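Local coordinates for DNA replication and repair protein RecF (PDB 5Z69) that probably binds ATP and single-stranded DNA as an ABC-type ATPase of the RecFOR recombination pathway, acting in DNA replication, repair and the SOS response, at residues D190-K202 and E243-T255. Sequence-based numbering, arbitrary orientation.
Sequences DEKLAEYGARIIK and ENLIREKLKNRLT
The guanidinium of R247 lies flat over the stem of E195, whose CB sits 3.4 Å from the plane of one face, above its centre. A second guanidinium, that of R199, rests its NH2 over the centre of the Y196 ring and has Y196 OH in plane at its edge. The E195 and R247 side chains run alongside each other and point the same way, each with CG anti to its own backbone N (chi1 173° in E195), and they end in a salt bridge of 3.0 Å between E195 OE1 and R247 NH1. Carboxylate and guanidinium planes stand 87° apart, so a single oxygen is gripped rather than two matched pairs. E195 OE2 faces R199 NH2 in a long ion pair. A lysine in place of E195 would probably leave R247 without its counter-charge and set two like charges side by side. Beside these charges the helices, whose directions differ by 137°, approach to 8.2 Å between axes, and small residues permit it: A198 fits as a knob among E243, I246, R247 and L250, while L250 enters the hole formed by A194, G197, A198 and I201. L250 CD1 lies 3.5 Å from A198 N. L250 CD1 also meets I201 CD1 tip to tip, at 3.8 Å. At the other end L254 CD1 packs against the backbone of D190, whose carboxylate is salt-bridged to R169 of helix 153-177. Alanines and a glycine thus let helix 243-256 close on the long helix 186-222 around leucine and isoleucine side chains, while the one salt bridge between the segments ties their more solvent-accessible side, away from the nucleotide pocket.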
ATOM      1  N   ASP A 190       3.909 -21.182  11.348  1.00 43.05           N
ATOM      2  CA  ASP A 190       4.271 -19.782  11.237  1.00 41.34           C
ATOM      3  C   ASP A 190       5.709 -19.639  10.773  1.00 41.62           C
ATOM      4  O   ASP A 190       6.013 -18.844   9.869  1.00 37.12           O
ATOM      5  CB  ASP A 190       4.095 -19.063  12.585  1.00 55.38           C
ATOM      6  CG  ASP A 190       2.647 -18.676  12.875  1.00 53.71           C
ATOM      7  OD1 ASP A 190       2.404 -18.100  13.955  1.00 64.26           O
ATOM      8  OD2 ASP A 190       1.757 -18.936  12.033  1.00 56.43           O
ATOM      9  N   GLU A 191       6.593 -20.401  11.413  1.00 41.58           N
ATOM     10  CA  GLU A 191       8.012 -20.381  11.091  1.00 43.22           C
ATOM     11  C   GLU A 191       8.215 -20.729   9.624  1.00 45.14           C
ATOM     12  O   GLU A 191       8.991 -20.082   8.925  1.00 40.48           O
ATOM     13  CB  GLU A 191       8.779 -21.361  11.982  1.00 49.53           C
ATOM     14  CG  GLU A 191       8.587 -21.113  13.479  1.00 68.65           C
ATOM     15  CD  GLU A 191       9.334 -22.112  14.358  1.00 82.69           C
ATOM     16  OE1 GLU A 191      10.068 -21.668  15.270  1.00 90.49           O
ATOM     17  OE2 GLU A 191       9.180 -23.336  14.147  1.00 82.39           O
ATOM     18  N   LYS A 192       7.486 -21.738   9.163  1.00 45.20           N
ATOM     19  CA  LYS A 192       7.641 -22.232   7.795  1.00 43.55           C
ATOM     20  C   LYS A 192       7.143 -21.191   6.796  1.00 41.44           C
ATOM     21  O   LYS A 192       7.802 -20.925   5.786  1.00 37.24           O
ATOM     22  CB  LYS A 192       6.895 -23.560   7.600  1.00 39.74           C
ATOM     23  CG  LYS A 192       7.245 -24.247   6.265  1.00 42.61           C
ATOM     24  CD  LYS A 192       6.608 -25.608   6.130  1.00 42.73           C
ATOM     25  CE  LYS A 192       6.935 -26.225   4.765  1.00 48.76           C
ATOM     26  NZ  LYS A 192       6.586 -27.659   4.723  1.00 50.19           N
ATOM     27  N   LEU A 193       5.993 -20.589   7.088  1.00 43.99           N
ATOM     28  CA  LEU A 193       5.431 -19.561   6.208  1.00 40.43           C
ATOM     29  C   LEU A 193       6.350 -18.360   6.074  1.00 38.22           C
ATOM     30  O   LEU A 193       6.382 -17.715   5.026  1.00 40.41           O
ATOM     31  CB  LEU A 193       4.063 -19.086   6.716  1.00 36.57           C
ATOM     32  CG  LEU A 193       2.880 -20.028   6.499  1.00 45.32           C
ATOM     33  CD1 LEU A 193       1.635 -19.459   7.170  1.00 48.95           C
ATOM     34  CD2 LEU A 193       2.620 -20.301   5.011  1.00 33.54           C
ATOM     35  N   ALA A 194       7.079 -18.045   7.143  1.00 37.44           N
ATOM     36  CA  ALA A 194       7.945 -16.875   7.144  1.00 43.07           C
ATOM     37  C   ALA A 194       9.193 -17.157   6.311  1.00 43.74           C
ATOM     38  O   ALA A 194       9.669 -16.309   5.549  1.00 33.64           O
ATOM     39  CB  ALA A 194       8.319 -16.479   8.589  1.00 41.09           C
ATOM     40  N   GLU A 195       9.717 -18.366   6.448  1.00 41.55           N
ATOM     41  CA  GLU A 195      10.859 -18.764   5.642  1.00 44.30           C
ATOM     42  C   GLU A 195      10.520 -18.755   4.158  1.00 39.92           C
ATOM     43  O   GLU A 195      11.251 -18.177   3.355  1.00 44.77           O
ATOM     44  CB  GLU A 195      11.352 -20.140   6.054  1.00 43.97           C
ATOM     45  CG  GLU A 195      12.432 -20.688   5.135  1.00 54.06           C
ATOM     46  CD  GLU A 195      12.716 -22.140   5.417  1.00 62.90           C
ATOM     47  OE1 GLU A 195      13.455 -22.420   6.383  1.00 67.12           O
ATOM     48  OE2 GLU A 195      12.187 -23.004   4.685  1.00 72.03           O
ATOM     49  N   TYR A 196       9.412 -19.390   3.787  1.00 45.60           N
ATOM     50  CA  TYR A 196       9.050 -19.455   2.374  1.00 39.30           C
ATOM     51  C   TYR A 196       8.560 -18.105   1.883  1.00 40.34           C
ATOM     52  O   TYR A 196       8.864 -17.702   0.762  1.00 36.99           O
ATOM     53  CB  TYR A 196       8.000 -20.538   2.132  1.00 34.27           C
ATOM     54  CG  TYR A 196       8.618 -21.915   2.004  1.00 42.59           C
ATOM     55  CD1 TYR A 196       8.804 -22.499   0.763  1.00 48.75           C
ATOM     56  CD2 TYR A 196       9.045 -22.611   3.128  1.00 45.27           C
ATOM     57  CE1 TYR A 196       9.376 -23.753   0.645  1.00 47.61           C
ATOM     58  CE2 TYR A 196       9.612 -23.853   3.026  1.00 48.25           C
ATOM     59  CZ  TYR A 196       9.776 -24.425   1.780  1.00 50.98           C
ATOM     60  OH  TYR A 196      10.351 -25.667   1.684  1.00 54.12           O
ATOM     61  N   GLY A 197       7.828 -17.390   2.734  1.00 36.09           N
ATOM     62  CA  GLY A 197       7.387 -16.046   2.399  1.00 36.31           C
ATOM     63  C   GLY A 197       8.539 -15.097   2.109  1.00 31.98           C
ATOM     64  O   GLY A 197       8.473 -14.267   1.199  1.00 31.81           O
ATOM     65  N   ALA A 198       9.609 -15.219   2.880  1.00 33.33           N
ATOM     66  CA  ALA A 198      10.766 -14.356   2.681  1.00 35.76           C
ATOM     67  C   ALA A 198      11.453 -14.651   1.336  1.00 38.37           C
ATOM     68  O   ALA A 198      11.824 -13.736   0.586  1.00 38.15           O
ATOM     69  CB  ALA A 198      11.769 -14.510   3.855  1.00 34.75           C
ATOM     70  N   ARG A 199      11.640 -15.922   1.024  1.00 37.67           N
ATOM     71  CA  ARG A 199      12.221 -16.259  -0.282  1.00 36.54           C
ATOM     72  C   ARG A 199      11.390 -15.705  -1.440  1.00 29.51           C
ATOM     73  O   ARG A 199      11.925 -15.187  -2.416  1.00 37.19           O
ATOM     74  CB  ARG A 199      12.373 -17.758  -0.410  1.00 40.44           C
ATOM     75  CG  ARG A 199      13.500 -18.286   0.422  1.00 51.32           C
ATOM     76  CD  ARG A 199      14.047 -19.545  -0.195  1.00 52.41           C
ATOM     77  NE  ARG A 199      13.116 -20.650  -0.040  1.00 51.65           N
ATOM     78  CZ  ARG A 199      13.112 -21.458   1.010  1.00 58.48           C
ATOM     79  NH1 ARG A 199      13.988 -21.264   1.986  1.00 63.49           N
ATOM     80  NH2 ARG A 199      12.240 -22.457   1.085  1.00 61.15           N
ATOM     81  N   ILE A 200      10.076 -15.775  -1.298  1.00 30.56           N
ATOM     82  CA  ILE A 200       9.161 -15.312  -2.331  1.00 30.77           C
ATOM     83  C   ILE A 200       9.220 -13.786  -2.479  1.00 34.16           C
ATOM     84  O   ILE A 200       9.279 -13.259  -3.595  1.00 36.45           O
ATOM     85  CB  ILE A 200       7.735 -15.796  -2.003  1.00 28.56           C
ATOM     86  CG1 ILE A 200       7.572 -17.264  -2.448  1.00 31.27           C
ATOM     87  CG2 ILE A 200       6.667 -14.915  -2.649  1.00 23.38           C
ATOM     88  CD1 ILE A 200       6.478 -18.001  -1.687  1.00 41.53           C
ATOM     89  N   ILE A 201       9.208 -13.079  -1.353  1.00 28.58           N
ATOM     90  CA  ILE A 201       9.328 -11.623  -1.389  1.00 28.10           C
ATOM     91  C   ILE A 201      10.624 -11.224  -2.082  1.00 30.71           C
ATOM     92  O   ILE A 201      10.633 -10.348  -2.950  1.00 30.39           O
ATOM     93  CB  ILE A 201       9.275 -11.023   0.033  1.00 38.26           C
ATOM     94  CG1 ILE A 201       7.831 -11.030   0.528  1.00 43.98           C
ATOM     95  CG2 ILE A 201       9.862  -9.602   0.056  1.00 31.65           C
ATOM     96  CD1 ILE A 201       7.699 -10.970   2.034  1.00 41.55           C
ATOM     97  N   LYS A 202      11.713 -11.902  -1.732  1.00 36.18           N
ATOM     98  CA  LYS A 202      13.012 -11.583  -2.318  1.00 35.15           C
ATOM     99  C   LYS A 202      12.990 -11.711  -3.841  1.00 46.76           C
ATOM    100  O   LYS A 202      13.466 -10.826  -4.558  1.00 36.05           O
ATOM    101  CB  LYS A 202      14.106 -12.484  -1.738  1.00 42.00           C
ATOM    102  CG  LYS A 202      15.492 -12.111  -2.246  1.00 52.13           C
ATOM    103  CD  LYS A 202      16.374 -13.319  -2.508  1.00 58.70           C
ATOM    104  CE  LYS A 202      15.955 -14.043  -3.787  1.00 61.35           C
ATOM    105  NZ  LYS A 202      16.846 -15.193  -4.145  1.00 53.40           N
ATOM    106  N   GLU A 243      17.377 -11.259   3.892  1.00 51.29           N
ATOM    107  CA  GLU A 243      16.299 -12.225   3.938  1.00 45.90           C
ATOM    108  C   GLU A 243      16.010 -12.593   5.382  1.00 49.10           C
ATOM    109  O   GLU A 243      14.879 -12.922   5.748  1.00 53.02           O
ATOM    110  CB  GLU A 243      16.674 -13.464   3.120  1.00 49.75           C
ATOM    111  CG  GLU A 243      15.511 -14.384   2.816  1.00 55.34           C
ATOM    112  CD  GLU A 243      15.887 -15.467   1.811  1.00 54.76           C
ATOM    113  OE1 GLU A 243      15.614 -16.655   2.080  1.00 50.67           O
ATOM    114  OE2 GLU A 243      16.453 -15.119   0.753  1.00 67.46           O
ATOM    115  N   ASN A 244      17.055 -12.543   6.196  1.00 50.85           N
ATOM    116  CA  ASN A 244      16.930 -12.739   7.633  1.00 59.68           C
ATOM    117  C   ASN A 244      15.903 -11.797   8.267  1.00 56.29           C
ATOM    118  O   ASN A 244      15.005 -12.227   9.002  1.00 50.68           O
ATOM    119  CB  ASN A 244      18.284 -12.525   8.297  1.00 67.14           C
ATOM    120  CG  ASN A 244      18.559 -13.537   9.365  1.00 76.88           C
ATOM    121  OD1 ASN A 244      18.043 -14.654   9.314  1.00 81.73           O
ATOM    122  ND2 ASN A 244      19.377 -13.161  10.346  1.00 80.13           N
ATOM    123  N   LEU A 245      16.054 -10.514   7.964  1.00 55.69           N
ATOM    124  CA  LEU A 245      15.197  -9.465   8.512  1.00 50.42           C
ATOM    125  C   LEU A 245      13.740  -9.692   8.119  1.00 51.55           C
ATOM    126  O   LEU A 245      12.840  -9.603   8.961  1.00 52.79           O
ATOM    127  CB  LEU A 245      15.681  -8.093   8.030  1.00 49.54           C
ATOM    128  CG  LEU A 245      15.055  -6.813   8.590  1.00 56.33           C
ATOM    129  CD1 LEU A 245      15.277  -6.698  10.086  1.00 57.76           C
ATOM    130  CD2 LEU A 245      15.650  -5.609   7.876  1.00 58.99           C
ATOM    131  N   ILE A 246      13.515 -10.011   6.845  1.00 53.74           N
ATOM    132  CA  ILE A 246      12.165 -10.225   6.328  1.00 46.03           C
ATOM    133  C   ILE A 246      11.508 -11.417   7.001  1.00 43.83           C
ATOM    134  O   ILE A 246      10.332 -11.378   7.360  1.00 38.35           O
ATOM    135  CB  ILE A 246      12.172 -10.437   4.812  1.00 48.56           C
ATOM    136  CG1 ILE A 246      12.662  -9.168   4.107  1.00 45.13           C
ATOM    137  CG2 ILE A 246      10.778 -10.809   4.327  1.00 42.02           C
ATOM    138  CD1 ILE A 246      13.271  -9.447   2.736  1.00 47.74           C
ATOM    139  N   ARG A 247      12.275 -12.479   7.181  1.00 46.42           N
ATOM    140  CA  ARG A 247      11.783 -13.646   7.891  1.00 42.93           C
ATOM    141  C   ARG A 247      11.269 -13.273   9.282  1.00 41.62           C
ATOM    142  O   ARG A 247      10.171 -13.657   9.678  1.00 40.60           O
ATOM    143  CB  ARG A 247      12.893 -14.671   8.005  1.00 44.83           C
ATOM    144  CG  ARG A 247      12.433 -16.073   8.255  1.00 57.51           C
ATOM    145  CD  ARG A 247      13.526 -17.044   7.846  1.00 49.21           C
ATOM    146  NE  ARG A 247      13.323 -18.355   8.448  1.00 65.83           N
ATOM    147  CZ  ARG A 247      14.068 -19.422   8.179  1.00 73.20           C
ATOM    148  NH1 ARG A 247      13.811 -20.580   8.773  1.00 79.56           N
ATOM    149  NH2 ARG A 247      15.069 -19.332   7.314  1.00 72.49           N
ATOM    150  N   GLU A 248      12.076 -12.529  10.027  1.00 45.88           N
ATOM    151  CA  GLU A 248      11.708 -12.157  11.391  1.00 47.59           C
ATOM    152  C   GLU A 248      10.462 -11.280  11.418  1.00 42.28           C
ATOM    153  O   GLU A 248       9.581 -11.482  12.246  1.00 41.17           O
ATOM    154  CB  GLU A 248      12.869 -11.445  12.088  1.00 58.89           C
ATOM    155  CG  GLU A 248      13.405 -12.191  13.300  1.00 70.05           C
ATOM    156  CD  GLU A 248      12.311 -12.615  14.265  1.00 72.84           C
ATOM    157  OE1 GLU A 248      11.889 -13.791  14.212  1.00 81.67           O
ATOM    158  OE2 GLU A 248      11.874 -11.775  15.078  1.00 70.65           O
ATOM    159  N   LYS A 249      10.386 -10.317  10.507  1.00 39.89           N
ATOM    160  CA  LYS A 249       9.216  -9.450  10.443  1.00 43.31           C
ATOM    161  C   LYS A 249       7.941 -10.238  10.132  1.00 48.06           C
ATOM    162  O   LYS A 249       6.914 -10.040  10.789  1.00 43.27           O
ATOM    163  CB  LYS A 249       9.435  -8.333   9.414  1.00 48.51           C
ATOM    164  CG  LYS A 249      10.549  -7.346   9.830  1.00 49.21           C
ATOM    165  CD  LYS A 249      10.551  -6.045   9.017  1.00 53.99           C
ATOM    166  CE  LYS A 249       9.810  -4.911   9.742  1.00 53.99           C
ATOM    167  NZ  LYS A 249       8.892  -4.135   8.822  1.00 43.96           N
ATOM    168  N   LEU A 250       8.022 -11.150   9.158  1.00 45.61           N
ATOM    169  CA  LEU A 250       6.885 -11.978   8.765  1.00 47.01           C
ATOM    170  C   LEU A 250       6.423 -12.836   9.924  1.00 41.22           C
ATOM    171  O   LEU A 250       5.227 -12.948  10.183  1.00 38.07           O
ATOM    172  CB  LEU A 250       7.237 -12.881   7.559  1.00 40.82           C
ATOM    173  CG  LEU A 250       7.428 -12.217   6.191  1.00 38.92           C
ATOM    174  CD1 LEU A 250       7.805 -13.260   5.115  1.00 34.37           C
ATOM    175  CD2 LEU A 250       6.181 -11.439   5.777  1.00 30.88           C
ATOM    176  N   LYS A 251       7.383 -13.455  10.604  1.00 37.25           N
ATOM    177  CA  LYS A 251       7.100 -14.264  11.776  1.00 39.07           C
ATOM    178  C   LYS A 251       6.474 -13.413  12.919  1.00 43.02           C
ATOM    179  O   LYS A 251       5.532 -13.845  13.586  1.00 41.29           O
ATOM    180  CB  LYS A 251       8.386 -14.950  12.239  1.00 45.06           C
ATOM    181  CG  LYS A 251       8.267 -15.755  13.523  1.00 53.01           C
ATOM    182  CD  LYS A 251       7.590 -17.086  13.288  1.00 60.69           C
ATOM    183  CE  LYS A 251       7.426 -17.863  14.590  1.00 69.61           C
ATOM    184  NZ  LYS A 251       6.322 -17.328  15.436  1.00 75.81           N
ATOM    185  N   ASN A 252       6.983 -12.205  13.141  1.00 40.74           N
ATOM    186  CA  ASN A 252       6.400 -11.339  14.179  1.00 42.52           C
ATOM    187  C   ASN A 252       4.957 -10.969  13.845  1.00 45.73           C
ATOM    188  O   ASN A 252       4.066 -10.984  14.697  1.00 43.98           O
ATOM    189  CB  ASN A 252       7.217 -10.057  14.358  1.00 48.52           C
ATOM    190  CG  ASN A 252       8.624 -10.322  14.867  1.00 61.94           C
ATOM    191  OD1 ASN A 252       9.518  -9.492  14.697  1.00 56.78           O
ATOM    192  ND2 ASN A 252       8.831 -11.486  15.480  1.00 67.47           N
ATOM    193  N   ARG A 253       4.740 -10.634  12.582  1.00 40.58           N
ATOM    194  CA  ARG A 253       3.425 -10.274  12.114  1.00 40.32           C
ATOM    195  C   ARG A 253       2.437 -11.432  12.208  1.00 42.49           C
ATOM    196  O   ARG A 253       1.292 -11.205  12.567  1.00 36.80           O
ATOM    197  CB  ARG A 253       3.528  -9.734  10.690  1.00 35.35           C
ATOM    198  CG  ARG A 253       4.306  -8.448  10.651  1.00 40.95           C
ATOM    199  CD  ARG A 253       4.625  -7.956   9.259  1.00 40.82           C
ATOM    200  NE  ARG A 253       5.134  -6.594   9.345  1.00 44.66           N
ATOM    201  CZ  ARG A 253       4.769  -5.600   8.545  1.00 51.71           C
ATOM    202  NH1 ARG A 253       3.905  -5.825   7.563  1.00 45.20           N
ATOM    203  NH2 ARG A 253       5.281  -4.386   8.725  1.00 48.31           N
ATOM    204  N   LEU A 254       2.869 -12.656  11.899  1.00 45.41           N
ATOM    205  CA  LEU A 254       1.999 -13.830  12.009  1.00 46.70           C
ATOM    206  C   LEU A 254       1.521 -14.003  13.448  1.00 42.59           C
ATOM    207  O   LEU A 254       0.336 -14.256  13.715  1.00 41.00           O
ATOM    208  CB  LEU A 254       2.729 -15.115  11.559  1.00 36.10           C
ATOM    209  CG  LEU A 254       3.145 -15.243  10.101  1.00 48.73           C
ATOM    210  CD1 LEU A 254       4.055 -16.432   9.863  1.00 44.70           C
ATOM    211  CD2 LEU A 254       1.883 -15.384   9.301  1.00 40.18           C
ATOM    212  N   THR A 255       2.468 -13.886  14.372  1.00 45.32           N
ATOM    213  CA  THR A 255       2.178 -14.055  15.791  1.00 55.24           C
ATOM    214  C   THR A 255       1.165 -13.016  16.275  1.00 45.68           C
ATOM    215  O   THR A 255       0.221 -13.349  16.985  1.00 45.53           O
ATOM    216  CB  THR A 255       3.462 -13.964  16.641  1.00 52.43           C
ATOM    217  OG1 THR A 255       4.419 -14.918  16.160  1.00 52.69           O
ATOM    218  CG2 THR A 255       3.156 -14.259  18.113  1.00 54.23           C
TER
HETATM  219  O   HOH W   1      13.831 -17.295   3.577  1.00 52.21           O